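Local coordinates for protein N-alpha-acetyltransferase 35, NatC auxiliary subunit (Saccharomyces cerevisiae, PDB 6YGA) that serves as an auxiliary subunit of the NatC N-terminal acetyltransferase complex, which acetylates the N-terminal methionine of the L-A virus Gag protein, at residues 165-171 / 340-345; 364-368 / 434-438; 369-373 / 530-534; 483-487 / 538-542. All coordinates share one frame; numbering follows the deposited sequence.

Contact 1. Residues 165-171 / 340-345. With EDO (1,2-ethanediol), chain Z.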
# COMPACT_ATOMS: atom_id res chain seq x y z
N LEU B 165 -6.17 14.65 9.25
CA LEU B 165 -5.39 14.38 8.04
C LEU B 165 -5.99 13.23 7.24
O LEU B 165 -6.10 13.31 6.01
CB LEU B 165 -3.94 14.07 8.41
CG LEU B 165 -3.11 15.20 9.01
CD1 LEU B 165 -1.71 14.71 9.34
CD2 LEU B 165 -3.04 16.36 8.04
N LEU B 166 -6.40 12.15 7.93
CA LEU B 166 -6.98 11.01 7.23
C LEU B 166 -8.36 11.32 6.67
O LEU B 166 -8.77 10.71 5.68
CB LEU B 166 -7.06 9.80 8.17
CG LEU B 166 -5.73 9.13 8.50
CD1 LEU B 166 -5.93 7.97 9.45
CD2 LEU B 166 -5.05 8.66 7.22
N SER B 167 -9.08 12.27 7.28
CA SER B 167 -10.42 12.59 6.79
C SER B 167 -10.39 13.19 5.39
O SER B 167 -11.41 13.14 4.69
CB SER B 167 -11.12 13.56 7.75
OG SER B 167 -10.44 14.80 7.81
N ALA B 168 -9.26 13.74 4.97
CA ALA B 168 -9.16 14.31 3.63
C ALA B 168 -9.11 13.25 2.54
O ALA B 168 -9.25 13.60 1.36
CB ALA B 168 -7.92 15.21 3.54
N GLY B 169 -8.92 11.99 2.89
CA GLY B 169 -8.87 10.93 1.90
C GLY B 169 -7.66 10.95 1.00
O GLY B 169 -7.72 10.43 -0.12
N ILE B 170 -6.54 11.52 1.46
CA ILE B 170 -5.35 11.60 0.63
C ILE B 170 -4.74 10.22 0.42
O ILE B 170 -4.52 9.79 -0.72
CB ILE B 170 -4.33 12.58 1.24
CG1 ILE B 170 -4.89 14.01 1.24
CG2 ILE B 170 -3.01 12.50 0.50
CD1 ILE B 170 -5.38 14.48 -0.11
N VAL B 171 -4.47 9.50 1.51
CA VAL B 171 -3.90 8.17 1.43
C VAL B 171 -4.95 7.13 1.82
O VAL B 171 -6.10 7.47 2.10
CB VAL B 171 -2.64 8.04 2.31
CG1 VAL B 171 -1.58 9.04 1.86
CG2 VAL B 171 -3.00 8.24 3.77
N ARG B 340 3.45 12.48 3.54
CA ARG B 340 2.77 12.12 2.30
C ARG B 340 1.32 12.58 2.30
O ARG B 340 0.78 12.94 1.25
CB ARG B 340 2.86 10.61 2.07
CG ARG B 340 4.27 10.14 1.76
CD ARG B 340 4.31 8.74 1.18
NE ARG B 340 3.98 7.71 2.16
CZ ARG B 340 2.84 7.03 2.18
NH1 ARG B 340 1.90 7.27 1.27
NH2 ARG B 340 2.63 6.11 3.11
N ILE B 341 0.67 12.58 3.46
CA ILE B 341 -0.65 13.19 3.55
C ILE B 341 -0.54 14.71 3.45
O ILE B 341 -1.39 15.37 2.84
CB ILE B 341 -1.36 12.78 4.85
CG1 ILE B 341 -1.46 11.26 4.95
CG2 ILE B 341 -2.74 13.42 4.94
CD1 ILE B 341 -2.05 10.77 6.26
N LEU B 342 0.52 15.27 4.03
CA LEU B 342 0.64 16.72 4.13
C LEU B 342 0.79 17.37 2.77
O LEU B 342 0.21 18.43 2.51
CB LEU B 342 1.82 17.07 5.04
CG LEU B 342 1.86 18.51 5.55
CD1 LEU B 342 0.63 18.80 6.38
CD2 LEU B 342 3.12 18.74 6.36
N PHE B 343 1.55 16.74 1.87
CA PHE B 343 1.87 17.37 0.59
C PHE B 343 0.63 17.72 -0.23
O PHE B 343 0.49 18.90 -0.61
CB PHE B 343 2.85 16.49 -0.20
CG PHE B 343 2.90 16.81 -1.66
CD1 PHE B 343 3.51 17.96 -2.11
CD2 PHE B 343 2.34 15.95 -2.58
CE1 PHE B 343 3.56 18.26 -3.46
CE2 PHE B 343 2.38 16.23 -3.93
CZ PHE B 343 2.99 17.39 -4.37
N PRO B 344 -0.30 16.80 -0.53
CA PRO B 344 -1.47 17.23 -1.32
C PRO B 344 -2.33 18.27 -0.63
O PRO B 344 -2.87 19.15 -1.31
CB PRO B 344 -2.23 15.92 -1.56
CG PRO B 344 -1.21 14.85 -1.39
CD PRO B 344 -0.34 15.35 -0.27
N LEU B 345 -2.45 18.21 0.70
CA LEU B 345 -3.23 19.23 1.41
C LEU B 345 -2.50 20.57 1.44
O LEU B 345 -3.14 21.62 1.38
CB LEU B 345 -3.53 18.75 2.83
CG LEU B 345 -4.34 17.46 2.90
CD1 LEU B 345 -4.48 16.98 4.33
CD2 LEU B 345 -5.70 17.68 2.25
C1 EDO Z . -8.54 7.26 -1.29
O1 EDO Z . -7.17 7.50 -0.98
C2 EDO Z . -9.23 6.62 -0.10
O2 EDO Z . -9.20 7.52 1.02
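The guanidinium of Arg340, lying beside Val171, is gripped by a salt bridge from NH2 to Asp176 and a hydrogen bond from NE to the carbonyl of Arg335; a bend at chi3 (-71°) turns the group that way, and two partners limit its rotation. Val171 CG1 approaches it obliquely, 3.9 Å from Arg340 NH1. The side chains that meet next to it are apolar. Ile341 pushes its CG1 branch across Val171 at about a right angle, CG1 lying 3.6 Å from Val171 CG2, while its CG2 methyl reaches Leu165 CB at 3.7 Å. Branching at CB lets this one residue touch both Val171 and Leu165. The contact sits near the C-terminal end of helix 142-167, where the chain leans on helix 337-347, tying the Mak10 family region to the TPR-like one in a largely helical chain. Gly169, at a phi of 70°, makes the turn, a conformation that a residue without CB adopts with little strain. Beyond it Ile170 lies obliquely across Pro344 and Leu345: CG2 meets Pro344 CG at 3.5 Å, and CG1 meets Leu345 CG at 3.9 Å. Leu345 CD2 also touches the small Ala168 CB at 3.6 Å. At the turn itself, an ethanediol probably left from the crystallisation liquor donates from O1 to Gly169 O at 3.1 Å.

Contact 2. Residues 364-368 / 434-438. With EDO (1,2-ethanediol), chain C.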
# COMPACT_ATOMS: atom_id res chain seq x y z
N TYR B 364 -2.91 24.58 -14.61
CA TYR B 364 -2.85 23.67 -15.74
C TYR B 364 -2.30 24.37 -16.98
O TYR B 364 -1.45 23.82 -17.69
CB TYR B 364 -4.23 23.09 -16.02
CG TYR B 364 -4.37 22.45 -17.39
CD1 TYR B 364 -3.93 21.16 -17.63
CD2 TYR B 364 -4.95 23.15 -18.44
CE1 TYR B 364 -4.05 20.58 -18.87
CE2 TYR B 364 -5.08 22.58 -19.69
CZ TYR B 364 -4.63 21.29 -19.90
OH TYR B 364 -4.76 20.71 -21.15
N LEU B 365 -2.79 25.58 -17.26
CA LEU B 365 -2.33 26.30 -18.44
C LEU B 365 -0.84 26.65 -18.35
O LEU B 365 -0.18 26.80 -19.38
CB LEU B 365 -3.16 27.56 -18.64
CG LEU B 365 -4.63 27.33 -18.99
CD1 LEU B 365 -5.37 28.65 -19.05
CD2 LEU B 365 -4.76 26.58 -20.31
N LEU B 366 -0.31 26.77 -17.13
CA LEU B 366 1.13 26.99 -16.98
C LEU B 366 1.92 25.79 -17.47
O LEU B 366 2.98 25.94 -18.09
CB LEU B 366 1.47 27.31 -15.53
CG LEU B 366 1.46 28.78 -15.12
CD1 LEU B 366 1.62 28.91 -13.62
CD2 LEU B 366 2.57 29.53 -15.84
N HIS B 367 1.43 24.58 -17.19
CA HIS B 367 2.11 23.38 -17.68
C HIS B 367 2.11 23.34 -19.20
O HIS B 367 3.14 23.05 -19.82
CB HIS B 367 1.46 22.12 -17.11
CG HIS B 367 1.71 21.92 -15.65
ND1 HIS B 367 1.15 22.72 -14.68
CD2 HIS B 367 2.46 21.00 -14.99
CE1 HIS B 367 1.54 22.31 -13.49
NE2 HIS B 367 2.34 21.27 -13.65
N VAL B 368 0.97 23.64 -19.82
CA VAL B 368 0.89 23.64 -21.27
C VAL B 368 1.80 24.71 -21.86
O VAL B 368 2.47 24.49 -22.87
CB VAL B 368 -0.57 23.83 -21.73
CG1 VAL B 368 -0.65 23.88 -23.25
CG2 VAL B 368 -1.45 22.72 -21.17
N VAL B 434 -2.81 21.91 -29.46
CA VAL B 434 -1.85 22.23 -28.41
C VAL B 434 -2.15 21.42 -27.15
O VAL B 434 -1.25 20.77 -26.59
CB VAL B 434 -1.86 23.74 -28.12
CG1 VAL B 434 -0.90 24.09 -27.00
CG2 VAL B 434 -1.51 24.53 -29.38
N TYR B 435 -3.40 21.43 -26.70
CA TYR B 435 -3.76 20.63 -25.53
C TYR B 435 -3.69 19.14 -25.83
O TYR B 435 -3.30 18.35 -24.97
CB TYR B 435 -5.14 21.02 -25.02
CG TYR B 435 -5.26 22.48 -24.65
CD1 TYR B 435 -4.52 23.02 -23.61
CD2 TYR B 435 -6.12 23.32 -25.34
CE1 TYR B 435 -4.62 24.35 -23.27
CE2 TYR B 435 -6.23 24.66 -25.01
CZ TYR B 435 -5.47 25.17 -23.97
OH TYR B 435 -5.57 26.50 -23.63
N CYS B 436 -4.08 18.74 -27.05
CA CYS B 436 -3.90 17.36 -27.47
C CYS B 436 -2.44 16.94 -27.38
O CYS B 436 -2.12 15.83 -26.93
CB CYS B 436 -4.44 17.17 -28.88
SG CYS B 436 -4.25 15.52 -29.59
N SER B 437 -1.52 17.83 -27.78
CA SER B 437 -0.10 17.51 -27.72
C SER B 437 0.37 17.32 -26.29
O SER B 437 1.06 16.34 -25.97
CB SER B 437 0.71 18.62 -28.42
OG SER B 437 2.07 18.58 -28.05
N TRP B 438 -0.00 18.24 -25.39
CA TRP B 438 0.43 18.12 -24.00
C TRP B 438 -0.19 16.91 -23.32
O TRP B 438 0.47 16.22 -22.53
CB TRP B 438 0.07 19.39 -23.22
CG TRP B 438 0.49 19.35 -21.78
CD1 TRP B 438 1.68 19.75 -21.26
CD2 TRP B 438 -0.29 18.86 -20.68
NE1 TRP B 438 1.70 19.55 -19.90
CE2 TRP B 438 0.50 19.00 -19.52
CE3 TRP B 438 -1.57 18.32 -20.56
CZ2 TRP B 438 0.05 18.63 -18.26
CZ3 TRP B 438 -2.02 17.95 -19.30
CH2 TRP B 438 -1.21 18.10 -18.17
C1 EDO C . 5.16 20.73 -17.62
O1 EDO C . 5.20 21.05 -19.01
C2 EDO C . 4.78 19.27 -17.43
O2 EDO C . 3.48 19.03 -17.99
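Tyr364 turns its ring edge to the face of Trp438: the planes stand at 87°, the Tyr364 and Trp438 six-membered ring centroids are 5.1 Å apart, and Tyr364 CE1 comes within 3.4 Å of Trp438 CZ3. Over the five-membered ring of Trp438 lies Val368 CG2, a CH-pi contact 4.1 Å from its centroid. The same methyl sits above one face of Tyr364, toward the rim, and meets the edge of Tyr435, with 3.9 Å from Val368 CG2 to Tyr435 CD1. A compact branched valine thus serves three aromatic rings at once. Its other methyl, CG1, anti to the backbone N, packs on Val434. Leu365 CD2 approaches the phenol end of Tyr435. At the rim of the indole, Trp438 NE1 donates to O2 of an ethanediol at 2.7 Å, somewhat bent at 141°. O1 of this ethanediol, probably from the crystallisation liquor, donates to His367 O, and the molecule spans the two helices in this crystal. His367 itself is turned to Tyr399 through NE2. The axes of 364-368 and 434-438 come within 10.8 Å of each other at 85°, an orthogonal helix packing whose wide spacing is filled by aromatic rings, here between helices 360-372 and 433-456 of the TPR-like region.

Contact 3. Residues 369-373 / 530-534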
# COMPACT_ATOMS: atom_id res chain seq x y z
N LYS B 369 1.84 25.89 -21.22
CA LYS B 369 2.64 26.99 -21.74
C LYS B 369 4.13 26.68 -21.70
O LYS B 369 4.85 26.96 -22.66
CB LYS B 369 2.34 28.27 -20.96
CG LYS B 369 3.30 29.41 -21.21
CD LYS B 369 2.69 30.73 -20.77
CE LYS B 369 3.75 31.71 -20.31
NZ LYS B 369 4.36 31.30 -19.02
N GLU B 370 4.60 26.09 -20.60
CA GLU B 370 6.03 25.81 -20.50
C GLU B 370 6.45 24.67 -21.43
O GLU B 370 7.61 24.61 -21.84
CB GLU B 370 6.42 25.52 -19.05
CG GLU B 370 6.21 26.71 -18.12
CD GLU B 370 6.51 26.40 -16.66
OE1 GLU B 370 7.37 25.54 -16.39
OE2 GLU B 370 5.87 27.01 -15.77
N PHE B 371 5.52 23.78 -21.77
CA PHE B 371 5.82 22.67 -22.67
C PHE B 371 5.68 23.06 -24.14
O PHE B 371 6.42 22.54 -24.98
CB PHE B 371 4.91 21.48 -22.37
CG PHE B 371 5.13 20.30 -23.28
CD1 PHE B 371 6.15 19.39 -23.02
CD2 PHE B 371 4.33 20.10 -24.39
CE1 PHE B 371 6.36 18.30 -23.86
CE2 PHE B 371 4.53 19.02 -25.23
CZ PHE B 371 5.54 18.12 -24.96
N SER B 372 4.75 23.96 -24.47
CA SER B 372 4.50 24.33 -25.85
C SER B 372 4.93 25.74 -26.21
O SER B 372 5.02 26.04 -27.41
CB SER B 372 3.01 24.18 -26.18
OG SER B 372 2.25 25.19 -25.54
N ALA B 373 5.18 26.60 -25.22
CA ALA B 373 5.62 27.98 -25.46
C ALA B 373 4.59 28.76 -26.27
O ALA B 373 4.95 29.55 -27.15
CB ALA B 373 6.99 28.02 -26.13
N GLN B 530 10.24 32.73 -23.66
CA GLN B 530 9.57 31.46 -23.39
C GLN B 530 9.96 30.39 -24.41
O GLN B 530 10.09 29.21 -24.06
CB GLN B 530 8.06 31.66 -23.36
CG GLN B 530 7.28 30.40 -23.03
CD GLN B 530 7.64 29.84 -21.67
OE1 GLN B 530 7.38 30.48 -20.64
NE2 GLN B 530 8.23 28.66 -21.64
N LEU B 531 10.13 30.78 -25.67
CA LEU B 531 10.56 29.82 -26.69
C LEU B 531 11.93 29.25 -26.36
O LEU B 531 12.15 28.03 -26.48
CB LEU B 531 10.58 30.49 -28.07
CG LEU B 531 9.23 30.69 -28.76
CD1 LEU B 531 9.37 31.65 -29.93
CD2 LEU B 531 8.67 29.35 -29.22
N GLN B 532 12.87 30.10 -25.95
CA GLN B 532 14.19 29.59 -25.58
C GLN B 532 14.11 28.67 -24.38
O GLN B 532 14.76 27.62 -24.34
CB GLN B 532 15.14 30.75 -25.30
CG GLN B 532 15.45 31.62 -26.52
CD GLN B 532 16.31 30.91 -27.55
OE1 GLN B 532 16.93 29.89 -27.26
NE2 GLN B 532 16.36 31.46 -28.75
N ALA B 533 13.31 29.04 -23.38
CA ALA B 533 13.18 28.20 -22.19
C ALA B 533 12.54 26.86 -22.54
O ALA B 533 12.99 25.80 -22.08
CB ALA B 533 12.37 28.92 -21.12
N THR B 534 11.49 26.88 -23.36
CA THR B 534 10.86 25.64 -23.81
C THR B 534 11.83 24.81 -24.64
O THR B 534 11.89 23.58 -24.49
CB THR B 534 9.59 25.96 -24.60
OG1 THR B 534 8.63 26.55 -23.73
CG2 THR B 534 9.00 24.69 -25.21
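Gln530 folds its side chain over the end of helix 360-372, its CG lying 3.8 Å from Ala373 CA. A bend at chi2 (61°) swings the amide back over its own helix, where NE2 donates to Thr534 OG1 at 3.0 Å; the acceptor lies close to the amide plane and the bond is fairly straight (156°). Thr534 OG1 in turn lies 2.9 Å from Glu370 O and 3.1 Å from Gln530 O, and its one proton could serve either. The hydroxyl could thus link the glutamine amide to the neighbouring helix end. Thr534 keeps its methyl CG2 beside Phe371 O at 3.4 Å, a threonine being able to offer polar and apolar branches to the same helix end. Ala373, which leaves the helix with a phi of 60°, sets its CB against both Thr534 OG1 and Leu531 CD2, the latter 3.8 Å away; a side chain this small fits so close to the facing helix. Behind Leu531 stand Ile490 and Ile494 of helix 465-506, while the Glu370 carboxylate turns off to Ala319 N. Carbonyls in the last turn of a helix run short of backbone N-H partners, and a hydroxyl from helix 511-564, itself steered by a glutamine one turn earlier, may meet part of that need at Glu370, if the proton points there.

Contact 4. Residues 483-487 / 538-542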
# COMPACT_ATOMS: atom_id res chain seq x y z
N LEU B 483 8.76 14.26 -29.18
CA LEU B 483 9.50 15.39 -28.61
C LEU B 483 10.38 16.06 -29.65
O LEU B 483 10.54 17.29 -29.63
CB LEU B 483 10.35 14.92 -27.43
CG LEU B 483 9.60 14.54 -26.15
CD1 LEU B 483 10.59 13.98 -25.14
CD2 LEU B 483 8.86 15.74 -25.57
N LYS B 484 10.96 15.29 -30.57
CA LYS B 484 11.82 15.88 -31.59
C LYS B 484 11.03 16.78 -32.52
O LYS B 484 11.50 17.87 -32.89
CB LYS B 484 12.54 14.78 -32.38
CG LYS B 484 13.65 15.29 -33.27
CD LYS B 484 14.73 15.97 -32.44
CE LYS B 484 15.73 16.72 -33.30
NZ LYS B 484 16.79 17.33 -32.45
N ASP B 485 9.83 16.35 -32.91
CA ASP B 485 8.96 17.19 -33.72
C ASP B 485 8.52 18.43 -32.95
O ASP B 485 8.46 19.53 -33.52
CB ASP B 485 7.74 16.40 -34.19
CG ASP B 485 8.12 15.21 -35.08
OD1 ASP B 485 9.30 15.11 -35.48
OD2 ASP B 485 7.23 14.39 -35.37
N SER B 486 8.22 18.28 -31.66
CA SER B 486 7.87 19.44 -30.84
C SER B 486 9.01 20.45 -30.81
O SER B 486 8.77 21.66 -30.92
CB SER B 486 7.53 18.99 -29.41
OG SER B 486 6.42 18.11 -29.40
N GLN B 487 10.25 19.98 -30.68
CA GLN B 487 11.38 20.90 -30.61
C GLN B 487 11.67 21.54 -31.96
O GLN B 487 12.16 22.67 -32.02
CB GLN B 487 12.62 20.18 -30.09
CG GLN B 487 13.73 21.12 -29.64
CD GLN B 487 14.94 20.40 -29.11
OE1 GLN B 487 15.53 19.55 -29.79
NE2 GLN B 487 15.33 20.73 -27.88
N LEU B 538 12.80 21.04 -23.65
CA LEU B 538 12.67 19.88 -24.53
C LEU B 538 14.03 19.23 -24.78
O LEU B 538 14.10 18.02 -25.03
CB LEU B 538 12.03 20.29 -25.86
CG LEU B 538 10.58 20.77 -25.78
CD1 LEU B 538 10.10 21.28 -27.12
CD2 LEU B 538 9.69 19.65 -25.28
N ASN B 539 15.10 20.01 -24.71
CA ASN B 539 16.44 19.43 -24.84
C ASN B 539 16.72 18.46 -23.70
O ASN B 539 17.33 17.41 -23.91
CB ASN B 539 17.48 20.55 -24.86
CG ASN B 539 18.50 20.34 -25.94
OD1 ASN B 539 18.30 20.74 -27.09
ND2 ASN B 539 19.62 19.72 -25.59
N TYR B 540 16.27 18.79 -22.49
CA TYR B 540 16.46 17.89 -21.35
C TYR B 540 15.58 16.65 -21.48
O TYR B 540 16.04 15.54 -21.20
CB TYR B 540 16.16 18.63 -20.04
CG TYR B 540 15.85 17.71 -18.89
CD1 TYR B 540 16.84 16.90 -18.34
CD2 TYR B 540 14.58 17.65 -18.34
CE1 TYR B 540 16.56 16.05 -17.28
CE2 TYR B 540 14.29 16.81 -17.27
CZ TYR B 540 15.28 16.01 -16.75
OH TYR B 540 15.02 15.17 -15.69
N LEU B 541 14.32 16.82 -21.90
CA LEU B 541 13.44 15.68 -22.06
C LEU B 541 13.96 14.72 -23.12
O LEU B 541 13.85 13.50 -22.97
CB LEU B 541 12.03 16.15 -22.42
CG LEU B 541 11.26 16.91 -21.34
CD1 LEU B 541 9.90 17.34 -21.87
CD2 LEU B 541 11.11 16.06 -20.09
N LEU B 542 14.54 15.25 -24.20
CA LEU B 542 15.10 14.40 -25.23
C LEU B 542 16.29 13.61 -24.70
O LEU B 542 16.45 12.42 -25.02
CB LEU B 542 15.50 15.23 -26.45
CG LEU B 542 14.35 15.62 -27.38
CD1 LEU B 542 14.78 16.70 -28.36
CD2 LEU B 542 13.85 14.39 -28.11
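Leu483 and Leu541 meet at about a right angle, Leu483 CD1 pointing at Leu541 CB from 3.8 Å. The other branch of Leu483 crosses obliquely toward Leu538, Leu483 CD2 lying 4.0 Å from Leu538 CD2. Leu542, next along the same helix as Leu541, lays CD2 against Leu483 CB at 3.6 Å. Unbranched at CB, these leucines can lie along a helix surface and interleave their forked ends with those of the facing helix. Gln487 reaches across beside them. Its CG is anti to the backbone N (chi1 -165°) and the chain runs on extended, bringing the amide to Asn539, whose own amide plane is turned 38° from it. NE2 donates to Asn539 OD1 at 3.1 Å, with the donor tilted out of the carbonyl plane and the bond rather bent at 138°. The same NE2 also donates to the carbonyl of Lys535. On its oxygen side, Gln487 OE1 rests 3.3 Å from Leu542 CD1. The segment axes run nearly antiparallel and approach to 9.9 Å in the long hairpin of helices 465-506 and 511-564; Phe371 packs on Leu483 and Leu538, and Phe441 on Leu483 and Leu541. The buried glutamine nitrogen therefore has two acceptors, both on helix 511-564, and its bonds add a directional link to an interface that otherwise depends largely on the fit of hydrocarbon surfaces.

From the N terminus, contact 1 comes first, closing a long loop, about half of it helical, between 171 and 340 and joining the Mak10 family region to the TPR-like one. It ends before the others open, and its nearest atoms are about 10 Å from contact 2. Helix 360-372 then starts contacts 2 and 3 in succession. Contact 2 closes at 434-438, contact 4 opens at 483-487, contact 3 closes at 530-534 and contact 4 follows at 538-542. Contacts 2 and 3 therefore cross, as do 3 and 4, while 2 and 4 stand in series. Phe371 of helix 360-372 touches Trp438, Leu483 and Leu538, bringing together helices 433-456, 465-506 and 511-564.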